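Local structure of glycosaminoglycan xylosylkinase (Hydra vulgaris, 5XOM) at residues I120-P125 with F301-V306; E135-H140 with K345-D350. The protein probably transfers phosphate from ATP to the xylose of the glycosaminoglycan linkage region, as a secretory-pathway kinase of the Fam20 family. One frame throughout, in Å; residues are numbered along the deposited sequence.

Interaction 1: I120-P125 with F301-V306; sequences IILGTP and FGNPFV
I121 and G302 join two surface loops of the kinase-like fold through one backbone hydrogen bond, and an Asx turn shapes the partner loop just beyond it. The donor is I121 N and the acceptor G302 O, 2.8 Å apart, with an N-H...O angle of 159°; the donor is tilted out of the carbonyl plane. The bond brings G302 O to 3.4 Å from I121 CB, and CG1 of the same isoleucine packs beside it. On the neighbouring residue the two branches of I120 divide the work. I120 CG2, anti to the backbone N, rests 3.7 Å from N303 ND2, while CG1 carries I120 CD1 across P304, where it meets P304 CD at 3.6 Å. I120 CD1 also approaches F305 CE2 obliquely. L122 CD2 adds a lighter touch to the N303 amide.

N303 helps to shape this second loop, its side chain folding back on its own segment: N303 OD1 accepts from F305 N at 2.7 Å, closing the Asx turn around P304. Further out, P304 rests against D359 and H360 of helix 358-382, and R366 of that helix donates to P304 O. The loop follows strand 289-292, in a place consistent with the start of a kinase activation segment. Within the turn, P304 CG sits 3.8 Å above the plane of the F305 ring, over its centre.

Interaction 2: E135-H140 with K345-D350; sequences EIAAFH and KRLSID
H140 faces R346 across this contact, and its imidazole has a different neighbour over each face. Over one face lies R346 O, offset toward the rim of the ring; over the centre of the opposite face is F139 CD2, from the preceding residue of the same helix. Two waters lie at the edge of the ring, in its plane. The oxygen of water 1 is 2.8 Å from H140 NE2, and this water donates to D350 OD1 at 2.7 Å. Water 2 meets H140 ND1 and accepts from R346 NH1 at 2.9 Å. Both ring nitrogens thus have a partner, and the two in-plane bridges, which take the place of any direct hydrogen bond between the segments, should hold the imidazole against rotation. The guanidinium is turned 70° from the ring; an extended chain from CG to NE carries it out to its water.

Apolar packing fills in beside the ring. L347 CD2 is wedged against the helix, 3.6 Å from H140 CD2 and 3.7 Å from A137 CA. A van der Waals contact of a methyl with a carboxylate follows, I136 CG2 lying 3.7 Å from D350 OD1. With CG anti to the backbone N (chi1 179°), D350 extends its carboxylate toward I136 and water 1. The group is fastened at both oxygens: OD1 also accepts from G155 N, and OD2 from I352 N. D350 closes a type I turn that runs from L347 to D350.

The contact is a buried junction between helix 132-144, probably the counterpart of the kinase αC helix, and the end region of helix 339-347. Strand 153-159 packs on I136, F139 and D350, helix 67-79 lies against F139 and I349, and F45 of the second subunit reaches I349.

How the interactions relate
Interaction 1 meets helix 132-144, which carries one half of interaction 2, through F301. The centres lie about 20 Å apart, yet F301 CE2 packs 3.8 Å from A137 CB. The segments alternate along the chain, so the loop and helix that follow strand 106-112 each meet a partner from much later in the sequence. Interaction 1 is a surface contact, whereas interaction 2 is buried nearer the centre of the chain. On the same helix, E135, which takes no part in the contact with 345-350, forms a salt bridge with K111, consistent with the lysine-glutamate pair of protein kinases; E135 OE1 also accepts from N297 N. E135 is thus probably part of the catalytic cleft, while neither contact is itself known to bind a ligand.

Interaction 1: I120-P125 with F301-V306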
loop_
_atom_site.group_PDB
_atom_site.type_symbol
_atom_site.label_atom_id
_atom_site.label_comp_id
_atom_site.label_asym_id
_atom_site.label_seq_id
_atom_site.Cartn_x
_atom_site.Cartn_y
_atom_site.Cartn_z
ATOM N N ILE A 120 -19.810 -9.357 -31.581
ATOM C CA ILE A 120 -19.402 -10.754 -31.497
ATOM C C ILE A 120 -18.380 -10.960 -32.609
ATOM O O ILE A 120 -18.702 -10.792 -33.790
ATOM C CB ILE A 120 -20.593 -11.709 -31.677
ATOM C CG1 ILE A 120 -21.719 -11.442 -30.673
ATOM C CG2 ILE A 120 -20.142 -13.143 -31.519
ATOM C CD1 ILE A 120 -21.288 -11.286 -29.241
ATOM N N ILE A 121 -17.164 -11.355 -32.250
ATOM C CA ILE A 121 -16.068 -11.535 -33.200
ATOM C C ILE A 121 -16.006 -13.012 -33.565
ATOM O O ILE A 121 -15.667 -13.848 -32.724
ATOM C CB ILE A 121 -14.726 -11.066 -32.623
ATOM C CG1 ILE A 121 -14.769 -9.600 -32.198
ATOM C CG2 ILE A 121 -13.624 -11.273 -33.645
ATOM C CD1 ILE A 121 -14.936 -8.649 -33.335
ATOM N N LEU A 122 -16.344 -13.358 -34.803
ATOM C CA LEU A 122 -16.230 -14.744 -35.226
ATOM C C LEU A 122 -14.927 -14.946 -35.990
ATOM O O LEU A 122 -14.073 -14.063 -36.057
ATOM C CB LEU A 122 -17.438 -15.138 -36.081
ATOM C CG LEU A 122 -18.821 -15.131 -35.424
ATOM C CD1 LEU A 122 -19.946 -15.369 -36.439
ATOM C CD2 LEU A 122 -18.868 -16.176 -34.330
ATOM N N GLY A 123 -14.799 -16.100 -36.624
ATOM C CA GLY A 123 -13.561 -16.486 -37.274
ATOM C C GLY A 123 -12.570 -17.169 -36.349
ATOM O O GLY A 123 -12.920 -17.771 -35.326
ATOM N N THR A 124 -11.307 -17.083 -36.746
ATOM C CA THR A 124 -10.190 -17.627 -35.981
ATOM C C THR A 124 -10.228 -17.118 -34.538
ATOM O O THR A 124 -10.732 -16.015 -34.284
ATOM C CB THR A 124 -8.846 -17.267 -36.612
ATOM O OG1 THR A 124 -8.637 -15.854 -36.522
ATOM C CG2 THR A 124 -8.846 -17.665 -38.091
ATOM N N PRO A 125 -9.753 -17.909 -33.567
ATOM C CA PRO A 125 -9.696 -17.443 -32.166
ATOM C C PRO A 125 -8.975 -16.113 -31.940
ATOM O O PRO A 125 -9.128 -15.500 -30.882
ATOM C CB PRO A 125 -8.946 -18.585 -31.467
ATOM C CG PRO A 125 -9.194 -19.794 -32.310
ATOM C CD PRO A 125 -9.241 -19.282 -33.722
ATOM N N PHE A 301 -11.839 -10.844 -25.125
ATOM C CA PHE A 301 -13.255 -10.482 -25.020
ATOM C C PHE A 301 -13.853 -10.193 -26.399
ATOM O O PHE A 301 -14.553 -9.199 -26.607
ATOM C CB PHE A 301 -13.455 -9.303 -24.064
ATOM C CG PHE A 301 -13.034 -9.604 -22.640
ATOM C CD1 PHE A 301 -13.833 -10.394 -21.816
ATOM C CD2 PHE A 301 -11.853 -9.088 -22.123
ATOM C CE1 PHE A 301 -13.450 -10.675 -20.505
ATOM C CE2 PHE A 301 -11.461 -9.362 -20.812
ATOM C CZ PHE A 301 -12.261 -10.161 -20.003
ATOM N N GLY A 302 -13.564 -11.078 -27.354
ATOM C CA GLY A 302 -14.134 -10.982 -28.683
ATOM C C GLY A 302 -15.440 -11.743 -28.825
ATOM O O GLY A 302 -16.293 -11.341 -29.617
ATOM N N ASN A 303 -15.630 -12.823 -28.049
ATOM C CA ASN A 303 -16.860 -13.602 -28.148
ATOM C C ASN A 303 -17.197 -14.187 -26.781
ATOM O O ASN A 303 -16.479 -15.051 -26.270
ATOM C CB ASN A 303 -16.752 -14.708 -29.204
ATOM C CG ASN A 303 -18.045 -15.529 -29.348
ATOM O OD1 ASN A 303 -18.910 -15.564 -28.461
ATOM N ND2 ASN A 303 -18.222 -16.097 -30.530
ATOM N N PRO A 304 -18.291 -13.747 -26.161
ATOM C CA PRO A 304 -18.624 -14.207 -24.807
ATOM C C PRO A 304 -19.248 -15.592 -24.765
ATOM O O PRO A 304 -19.518 -16.095 -23.668
ATOM C CB PRO A 304 -19.633 -13.151 -24.341
ATOM C CG PRO A 304 -20.339 -12.767 -25.615
ATOM C CD PRO A 304 -19.298 -12.809 -26.696
ATOM N N PHE A 305 -19.519 -16.206 -25.917
ATOM C CA PHE A 305 -20.228 -17.477 -25.964
ATOM C C PHE A 305 -19.312 -18.660 -26.238
ATOM O O PHE A 305 -19.759 -19.808 -26.138
ATOM C CB PHE A 305 -21.351 -17.435 -27.015
ATOM C CG PHE A 305 -22.239 -16.225 -26.895
ATOM C CD1 PHE A 305 -22.951 -15.987 -25.737
ATOM C CD2 PHE A 305 -22.397 -15.352 -27.968
ATOM C CE1 PHE A 305 -23.772 -14.863 -25.621
ATOM C CE2 PHE A 305 -23.226 -14.243 -27.869
ATOM C CZ PHE A 305 -23.915 -13.997 -26.689
ATOM N N VAL A 306 -18.053 -18.414 -26.590
ATOM C CA VAL A 306 -17.116 -19.464 -26.972
ATOM C C VAL A 306 -15.964 -19.460 -25.977
ATOM O O VAL A 306 -15.420 -18.401 -25.642
ATOM C CB VAL A 306 -16.593 -19.260 -28.405
ATOM C CG1 VAL A 306 -15.540 -20.307 -28.761
ATOM C CG2 VAL A 306 -17.749 -19.285 -29.412
#

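Interaction 2: E135-H140 with K345-D350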
loop_
_atom_site.group_PDB
_atom_site.type_symbol
_atom_site.label_atom_id
_atom_site.label_comp_id
_atom_site.label_asym_id
_atom_site.label_seq_id
_atom_site.Cartn_x
_atom_site.Cartn_y
_atom_site.Cartn_z
ATOM N N GLU A 135 -8.227 -4.330 -22.817
ATOM C CA GLU A 135 -7.033 -3.973 -22.052
ATOM C C GLU A 135 -7.405 -3.521 -20.648
ATOM O O GLU A 135 -6.737 -3.887 -19.675
ATOM C CB GLU A 135 -6.234 -2.868 -22.760
ATOM C CG GLU A 135 -5.532 -3.289 -24.052
ATOM C CD GLU A 135 -4.202 -4.026 -23.838
ATOM O OE1 GLU A 135 -3.922 -4.513 -22.717
ATOM O OE2 GLU A 135 -3.427 -4.118 -24.814
ATOM N N ILE A 136 -8.463 -2.715 -20.526
ATOM C CA ILE A 136 -8.905 -2.246 -19.215
ATOM C C ILE A 136 -9.359 -3.417 -18.355
ATOM O O ILE A 136 -8.950 -3.556 -17.196
ATOM C CB ILE A 136 -10.021 -1.199 -19.372
ATOM C CG1 ILE A 136 -9.496 0.009 -20.149
ATOM C CG2 ILE A 136 -10.542 -0.764 -18.008
ATOM C CD1 ILE A 136 -10.580 0.900 -20.670
ATOM N N ALA A 137 -10.216 -4.278 -18.911
ATOM C CA ALA A 137 -10.726 -5.408 -18.144
ATOM C C ALA A 137 -9.606 -6.369 -17.765
ATOM O O ALA A 137 -9.567 -6.871 -16.638
ATOM C CB ALA A 137 -11.816 -6.128 -18.930
ATOM N N ALA A 138 -8.675 -6.624 -18.687
ATOM C CA ALA A 138 -7.589 -7.556 -18.396
ATOM C C ALA A 138 -6.681 -7.024 -17.290
ATOM O O ALA A 138 -6.194 -7.792 -16.455
ATOM C CB ALA A 138 -6.783 -7.831 -19.666
ATOM N N PHE A 139 -6.444 -5.712 -17.263
ATOM C CA PHE A 139 -5.593 -5.163 -16.218
ATOM C C PHE A 139 -6.232 -5.321 -14.840
ATOM O O PHE A 139 -5.575 -5.769 -13.894
ATOM C CB PHE A 139 -5.273 -3.697 -16.513
ATOM C CG PHE A 139 -4.918 -2.904 -15.297
ATOM C CD1 PHE A 139 -3.742 -3.149 -14.602
ATOM C CD2 PHE A 139 -5.759 -1.898 -14.851
ATOM C CE1 PHE A 139 -3.422 -2.415 -13.475
ATOM C CE2 PHE A 139 -5.446 -1.157 -13.729
ATOM C CZ PHE A 139 -4.278 -1.415 -13.038
ATOM N N HIS A 140 -7.522 -5.009 -14.710
ATOM C CA HIS A 140 -8.149 -5.158 -13.400
ATOM C C HIS A 140 -8.308 -6.618 -13.012
ATOM O O HIS A 140 -8.230 -6.951 -11.824
ATOM C CB HIS A 140 -9.493 -4.441 -13.364
ATOM C CG HIS A 140 -9.356 -2.958 -13.363
ATOM N ND1 HIS A 140 -8.928 -2.259 -12.256
ATOM C CD2 HIS A 140 -9.556 -2.040 -14.337
ATOM C CE1 HIS A 140 -8.877 -0.971 -12.547
ATOM N NE2 HIS A 140 -9.254 -0.812 -13.803
ATOM N N LYS A 345 -17.108 -4.469 -10.100
ATOM C CA LYS A 345 -17.010 -3.405 -9.103
ATOM C C LYS A 345 -15.757 -2.565 -9.315
ATOM O O LYS A 345 -15.787 -1.342 -9.144
ATOM C CB LYS A 345 -17.032 -3.991 -7.693
ATOM C CG LYS A 345 -18.420 -4.376 -7.215
ATOM C CD LYS A 345 -18.369 -5.114 -5.886
ATOM C CE LYS A 345 -19.760 -5.508 -5.419
ATOM N NZ LYS A 345 -19.705 -6.321 -4.175
ATOM N N ARG A 346 -14.640 -3.203 -9.680
ATOM C CA ARG A 346 -13.430 -2.436 -9.960
ATOM C C ARG A 346 -13.513 -1.720 -11.298
ATOM O O ARG A 346 -13.007 -0.600 -11.427
ATOM C CB ARG A 346 -12.209 -3.351 -9.945
ATOM C CG ARG A 346 -12.073 -4.163 -8.687
ATOM C CD ARG A 346 -11.048 -5.258 -8.887
ATOM N NE ARG A 346 -10.646 -5.883 -7.634
ATOM C CZ ARG A 346 -9.392 -5.946 -7.203
ATOM N NH1 ARG A 346 -8.411 -5.420 -7.923
ATOM N NH2 ARG A 346 -9.116 -6.534 -6.048
ATOM N N LEU A 347 -14.160 -2.327 -12.299
ATOM C CA LEU A 347 -14.271 -1.667 -13.592
ATOM C C LEU A 347 -15.161 -0.437 -13.510
ATOM O O LEU A 347 -15.000 0.481 -14.318
ATOM C CB LEU A 347 -14.815 -2.638 -14.657
ATOM C CG LEU A 347 -14.022 -3.922 -14.937
ATOM C CD1 LEU A 347 -14.793 -4.841 -15.897
ATOM C CD2 LEU A 347 -12.607 -3.629 -15.457
ATOM N N SER A 348 -16.075 -0.384 -12.537
ATOM C CA SER A 348 -17.009 0.727 -12.412
ATOM C C SER A 348 -16.334 2.040 -12.049
ATOM O O SER A 348 -16.985 3.087 -12.120
ATOM C CB SER A 348 -18.070 0.407 -11.360
ATOM O OG SER A 348 -17.508 0.438 -10.061
ATOM N N ILE A 349 -15.057 2.024 -11.657
ATOM C CA ILE A 349 -14.344 3.272 -11.401
ATOM C C ILE A 349 -13.747 3.873 -12.665
ATOM O O ILE A 349 -13.344 5.047 -12.650
ATOM C CB ILE A 349 -13.213 3.071 -10.368
ATOM C CG1 ILE A 349 -12.016 2.397 -11.038
ATOM C CG2 ILE A 349 -13.693 2.222 -9.179
ATOM C CD1 ILE A 349 -10.932 1.983 -10.095
ATOM N N ASP A 350 -13.694 3.108 -13.789
ATOM C CA ASP A 350 -12.956 3.631 -14.932
ATOM C C ASP A 350 -13.820 4.630 -15.703
ATOM O O ASP A 350 -15.042 4.479 -15.753
ATOM C CB ASP A 350 -12.506 2.479 -15.836
ATOM C CG ASP A 350 -11.746 2.952 -17.062
ATOM O OD1 ASP A 350 -10.500 2.832 -17.038
ATOM O OD2 ASP A 350 -12.361 3.446 -18.033
HETATM O O HOH W 1 -8.969 1.645 -15.170
HETATM O O HOH W 2 -8.050 -3.224 -9.757
#